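Ubiquitin-conjugating enzyme (Plasmodium vivax, PDB 2FO3) is probably an E2 ubiquitin-conjugating enzyme, carrying activated ubiquitin as a thioester and passing it on to target proteins, the chain here being its catalytic UBC domain. Local coordinates at residues 90-93 / 94-97; 107-110 / 111-115. One frame throughout, in Å; residues are numbered along the deposited sequence. Where two conformers were deposited one is given.

Contact 1: residues 90-93 / 94-97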
ATOM      1  N   ILE A  90       5.052   5.086   6.968  1.00 24.59           N
ATOM      2  CA  ILE A  90       6.128   4.598   6.127  1.00 24.32           C
ATOM      3  C   ILE A  90       6.895   5.809   5.643  1.00 25.84           C
ATOM      4  O   ILE A  90       6.295   6.810   5.231  1.00 25.78           O
ATOM      5  CB  ILE A  90       5.569   3.804   4.915  1.00 25.04           C
ATOM      6  CG1 ILE A  90       4.782   2.549   5.410  1.00 21.35           C
ATOM      7  CG2 ILE A  90       6.678   3.422   3.912  1.00 24.75           C
ATOM      8  CD1 ILE A  90       3.802   1.982   4.305  1.00 26.86           C
ATOM      9  N   CYS A  91       8.223   5.696   5.699  1.00 25.04           N
ATOM     10  CA  CYS A  91       9.113   6.702   5.152  1.00 29.18           C
ATOM     11  C   CYS A  91       9.509   6.236   3.759  1.00 26.49           C
ATOM     12  O   CYS A  91      10.345   5.345   3.600  1.00 28.73           O
ATOM     13  CB  CYS A  91      10.366   6.889   6.041  1.00 27.21           C
ATOM     14  SG  CYS A  91      11.498   8.161   5.336  1.00 29.38           S
ATOM     15  N   LEU A  92       8.881   6.830   2.746  1.00 31.41           N
ATOM     16  CA  LEU A  92       9.110   6.443   1.348  1.00 32.95           C
ATOM     17  C   LEU A  92       8.878   7.647   0.459  1.00 29.77           C
ATOM     18  O   LEU A  92       7.768   8.164   0.403  1.00 27.55           O
ATOM     19  CB  LEU A  92       8.147   5.308   0.924  1.00 34.08           C
ATOM     20  CG  LEU A  92       8.256   4.841  -0.543  1.00 32.85           C
ATOM     21  CD1 LEU A  92       9.517   4.006  -0.764  1.00 35.86           C
ATOM     22  CD2 LEU A  92       7.006   4.052  -0.976  1.00 37.48           C
ATOM     23  N   SER A  93       9.930   8.077  -0.251  1.00 28.70           N
ATOM     24  CA  SER A  93       9.868   9.259  -1.120  1.00 31.31           C
ATOM     25  C   SER A  93       8.715   9.218  -2.126  1.00 24.63           C
ATOM     26  O   SER A  93       8.097  10.249  -2.390  1.00 25.87           O
ATOM     27  CB  SER A  93      11.201   9.446  -1.873  1.00 34.74           C
ATOM     28  OG  SER A  93      12.280   9.527  -0.957  1.00 42.27           O
ATOM     29  N   LEU A  94       8.433   8.030  -2.687  1.00 25.69           N
ATOM     30  CA  LEU A  94       7.328   7.899  -3.676  1.00 29.14           C
ATOM     31  C   LEU A  94       5.973   8.332  -3.124  1.00 31.88           C
ATOM     32  O   LEU A  94       5.075   8.703  -3.886  1.00 32.30           O
ATOM     33  CB  LEU A  94       7.241   6.479  -4.242  1.00 28.57           C
ATOM     34  CG  LEU A  94       8.297   6.088  -5.270  1.00 34.91           C
ATOM     35  CD1 LEU A  94       8.181   4.613  -5.588  1.00 35.97           C
ATOM     36  CD2 LEU A  94       8.176   6.943  -6.566  1.00 33.71           C
ATOM     37  N   LEU A  95       5.836   8.291  -1.796  1.00 31.35           N
ATOM     38  CA  LEU A  95       4.598   8.676  -1.106  1.00 33.45           C
ATOM     39  C   LEU A  95       4.577  10.138  -0.710  1.00 35.96           C
ATOM     40  O   LEU A  95       3.567  10.638  -0.210  1.00 38.94           O
ATOM     41  CB  LEU A  95       4.424   7.834   0.152  1.00 36.18           C
ATOM     42  CG  LEU A  95       3.852   6.435   0.013  1.00 39.87           C
ATOM     43  CD1 LEU A  95       4.165   5.571   1.251  1.00 39.90           C
ATOM     44  CD2 LEU A  95       2.345   6.553  -0.245  1.00 41.47           C
ATOM     45  N   GLY A  96       5.701  10.817  -0.893  1.00 33.69           N
ATOM     46  CA  GLY A  96       5.814  12.200  -0.478  1.00 36.24           C
ATOM     47  C   GLY A  96       6.449  13.048  -1.557  1.00 37.46           C
ATOM     48  O   GLY A  96       5.894  13.208  -2.633  1.00 33.75           O
ATOM     49  N   ASP A  97       7.621  13.575  -1.247  1.00 41.70           N
ATOM     50  CA  ASP A  97       8.422  14.389  -2.156  1.00 45.46           C
ATOM     51  C   ASP A  97       8.525  13.906  -3.621  1.00 43.80           C
ATOM     52  O   ASP A  97       8.572  14.726  -4.537  1.00 43.53           O
ATOM     53  CB  ASP A  97       9.829  14.533  -1.575  1.00 49.96           C
ATOM     54  CG  ASP A  97       9.892  15.551  -0.450  1.00 54.72           C
ATOM     55  OD1 ASP A  97       9.492  15.222   0.698  1.00 56.42           O
ATOM     56  OD2 ASP A  97      10.355  16.683  -0.721  1.00 56.03           O
TER
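Leu92 carries CG opposite its backbone N (chi1 178°), whereas Leu95 swings CG opposite its own carbonyl carbon (chi1 -81°). The two chains cross at roughly a right angle, and methyl CD2 of Leu92 comes to 3.9 Å from CD1 of Leu95. That same CD1 also rests against the root of the Leu92 side chain, 4.0 Å from CB, so one methyl of Leu95 touches both ends of its neighbour. Leu94 uses its stem instead of its branches here, with CB 4.1 Å from Leu92 CD2. Further back along the chain, Ile90 offers its CG2 methyl to Leu95 CD1 at 4.2 Å, a looser touch. Beneath these side chains runs a short 3-10 turn. Leu95 N donates to Leu92 O at 2.9 Å, and Gly96 N repeats the step by donating to Ser93 O, also at 2.9 Å. In both bonds the donor stands above the carbonyl plane, and the first is the more bent, with 150° at the hydrogen. The sequence around this turn is the E2 signature: Cys91 falls where ubiquitin-conjugating enzymes carry the cysteine that forms the thioester, consistent with the same role here. Its side chain takes no part in the leucine cluster: its CB is directed away from the leucines and the residue is exposed, while its backbone bonds to that of His83. On the inner side, Ile90 and Leu95 lean on Val72 of strand 71-74 and on helix 105-116, where Ile112 and Leu108 respectively receive them; Leu94 reaches Ser111 of the same helix.

Contact 2: residues 107-110 / 111-115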
ATOM      1  N   GLY A 107       1.567  -0.272  -8.057  1.00 21.48           N
ATOM      2  CA  GLY A 107       3.008   0.056  -8.093  1.00 20.51           C
ATOM      3  C   GLY A 107       3.503   0.629  -6.760  1.00 18.66           C
ATOM      4  O   GLY A 107       4.645   0.362  -6.353  1.00 20.60           O
ATOM      5  N   LEU A 108       2.659   1.416  -6.104  0.50 20.41           N
ATOM      6  CA  LEU A 108       3.003   1.955  -4.790  0.50 20.05           C
ATOM      7  C   LEU A 108       3.230   0.820  -3.793  0.50 21.35           C
ATOM      8  O   LEU A 108       4.242   0.792  -3.110  0.50 18.53           O
ATOM      9  CB  LEU A 108       1.900   2.907  -4.312  0.50 21.73           C
ATOM     10  CG  LEU A 108       2.021   3.423  -2.895  0.50 21.05           C
ATOM     11  CD1 LEU A 108       3.271   4.290  -2.780  0.50 21.63           C
ATOM     12  CD2 LEU A 108       0.758   4.185  -2.530  0.50 22.56           C
ATOM     13  N   VAL A 109       2.281  -0.126  -3.740  1.00 18.76           N
ATOM     14  CA  VAL A 109       2.383  -1.298  -2.878  1.00 17.89           C
ATOM     15  C   VAL A 109       3.596  -2.154  -3.266  1.00 20.31           C
ATOM     16  O   VAL A 109       4.341  -2.628  -2.407  1.00 19.99           O
ATOM     17  CB  VAL A 109       1.037  -2.116  -2.900  1.00 21.27           C
ATOM     18  CG1 VAL A 109       1.214  -3.453  -2.159  1.00 22.82           C
ATOM     19  CG2 VAL A 109      -0.130  -1.237  -2.284  1.00 21.06           C
ATOM     20  N   LEU A 110       3.824  -2.351  -4.570  1.00 20.72           N
ATOM     21  CA  LEU A 110       5.007  -3.126  -4.972  1.00 21.81           C
ATOM     22  C   LEU A 110       6.330  -2.446  -4.512  1.00 22.67           C
ATOM     23  O   LEU A 110       7.275  -3.131  -4.105  1.00 24.23           O
ATOM     24  CB  LEU A 110       4.996  -3.406  -6.478  1.00 22.58           C
ATOM     25  CG  LEU A 110       5.883  -4.507  -7.018  1.00 28.85           C
ATOM     26  CD1 LEU A 110       5.526  -5.902  -6.449  1.00 26.81           C
ATOM     27  CD2 LEU A 110       5.771  -4.483  -8.521  1.00 30.79           C
ATOM     28  N   SER A 111       6.393  -1.125  -4.598  1.00 22.37           N
ATOM     29  CA  SER A 111       7.575  -0.384  -4.097  1.00 25.32           C
ATOM     30  C   SER A 111       7.779  -0.558  -2.592  1.00 24.74           C
ATOM     31  O   SER A 111       8.924  -0.601  -2.116  1.00 27.43           O
ATOM     32  CB  SER A 111       7.481   1.096  -4.444  1.00 21.78           C
ATOM     33  OG  SER A 111       7.497   1.271  -5.860  1.00 27.20           O
ATOM     34  N   ILE A 112       6.681  -0.662  -1.852  1.00 23.36           N
ATOM     35  CA  ILE A 112       6.752  -0.890  -0.391  1.00 24.23           C
ATOM     36  C   ILE A 112       7.278  -2.279  -0.159  1.00 24.93           C
ATOM     37  O   ILE A 112       8.160  -2.485   0.660  1.00 25.92           O
ATOM     38  CB  ILE A 112       5.352  -0.680   0.307  1.00 24.80           C
ATOM     39  CG1 ILE A 112       4.952   0.820   0.258  1.00 23.63           C
ATOM     40  CG2 ILE A 112       5.345  -1.285   1.763  1.00 22.90           C
ATOM     41  CD1 ILE A 112       3.441   1.102   0.473  1.00 26.34           C
ATOM     42  N   ILE A 113       6.781  -3.241  -0.936  1.00 25.32           N
ATOM     43  CA  ILE A 113       7.208  -4.620  -0.765  1.00 27.81           C
ATOM     44  C   ILE A 113       8.693  -4.695  -1.114  1.00 29.98           C
ATOM     45  O   ILE A 113       9.464  -5.346  -0.428  1.00 29.43           O
ATOM     46  CB  ILE A 113       6.374  -5.604  -1.652  1.00 27.63           C
ATOM     47  CG1 ILE A 113       4.919  -5.615  -1.201  1.00 28.99           C
ATOM     48  CG2 ILE A 113       6.948  -7.027  -1.590  1.00 28.05           C
ATOM     49  CD1 ILE A 113       3.995  -6.338  -2.206  1.00 29.78           C
ATOM     50  N   SER A 114       9.083  -4.003  -2.180  1.00 28.98           N
ATOM     51  CA  SER A 114      10.501  -3.897  -2.533  1.00 31.50           C
ATOM     52  C   SER A 114      11.355  -3.348  -1.376  1.00 32.37           C
ATOM     53  O   SER A 114      12.403  -3.950  -1.020  1.00 31.37           O
ATOM     54  CB  SER A 114      10.676  -3.027  -3.772  1.00 29.59           C
ATOM     55  OG  SER A 114      12.037  -2.995  -4.142  1.00 35.17           O
ATOM     56  N   MET A 115      10.916  -2.216  -0.809  1.00 30.55           N
ATOM     57  CA  MET A 115      11.592  -1.572   0.353  1.00 34.47           C
ATOM     58  C   MET A 115      11.776  -2.572   1.492  1.00 34.88           C
ATOM     59  O   MET A 115      12.875  -2.728   2.013  1.00 35.56           O
ATOM     60  CB  MET A 115      10.808  -0.347   0.817  1.00 32.64           C
ATOM     61  CG  MET A 115      11.411   0.428   2.026  1.00 34.27           C
ATOM     62  SD  MET A 115      10.134   1.458   2.776  1.00 38.96           S
ATOM     63  CE  MET A 115       9.135   0.228   3.614  1.00 35.94           C
TER
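Leu110 O takes the N-H of Ser114 at 2.8 Å, the shortest of four backbone bonds that join residues 107-110 to the turn after them, and a fairly straight one at 163°. The other three follow the same i to i+4 pattern of an alpha helix. Ser111 N binds Gly107 O, and Ile113 N binds Val109 O at 2.9 Å. Ile112 N reaches Leu108 O with the most bent of the four, 146° at the hydrogen. The hydroxyl of Ser111 stays close to the same turn: its OG, held beside its own backbone N and opposite its carbonyl carbon (chi1 -64°), lies 3.0 Å from Gly107 O. Side chains meet one turn apart. Val109 and Ile113 approach at a slant, CG1 of the valine 4.0 Å from CD1 of the isoleucine. Ile113 also drapes its longer branch back over the preceding turn, with CG1 3.3 Å from Val109 O. Ile112 behaves alike with Leu108, its CG1 lying 3.4 Å from Leu108 O, so both isoleucines put methylene carbons against carbonyl oxygens that their own amides already bind. The helix is amphipathic: Leu108, Val109, Ile112 and Ile113 are buried, whereas Leu110 and Ser114 lie at the surface. As in the UBC fold, it packs across the antiparallel sheet. Leu108 and Ile112 rest on Val72 of strand 71-74, Val109 and Ile112 on Leu57 of strand 54-60, and Val109 and Ile113 reach Cys26 on strand 26-30, the edge strand at the other end of the sheet.

Contact 1 is a surface turn and contact 2 a stretch of helix with one buried side, yet the two touch one another, their centres about 11 Å apart. Leu94 CD1 packs on Ser111 OG at 3.4 Å, and Ile90 CD1 on Ile112 CD1 at 3.9 Å, so the loop holding Cys91 lies along a flank of helix 105-116. Both also lean on strand 71-74, and residues 107-115 meet strands 54-60 and 26-30 as well. Their backbones differ accordingly: 90-97 bonds over three residues in a brief 3-10 turn, 107-115 over four in regular helix. Leucine methyls carry the first, isoleucine and valine branches the second.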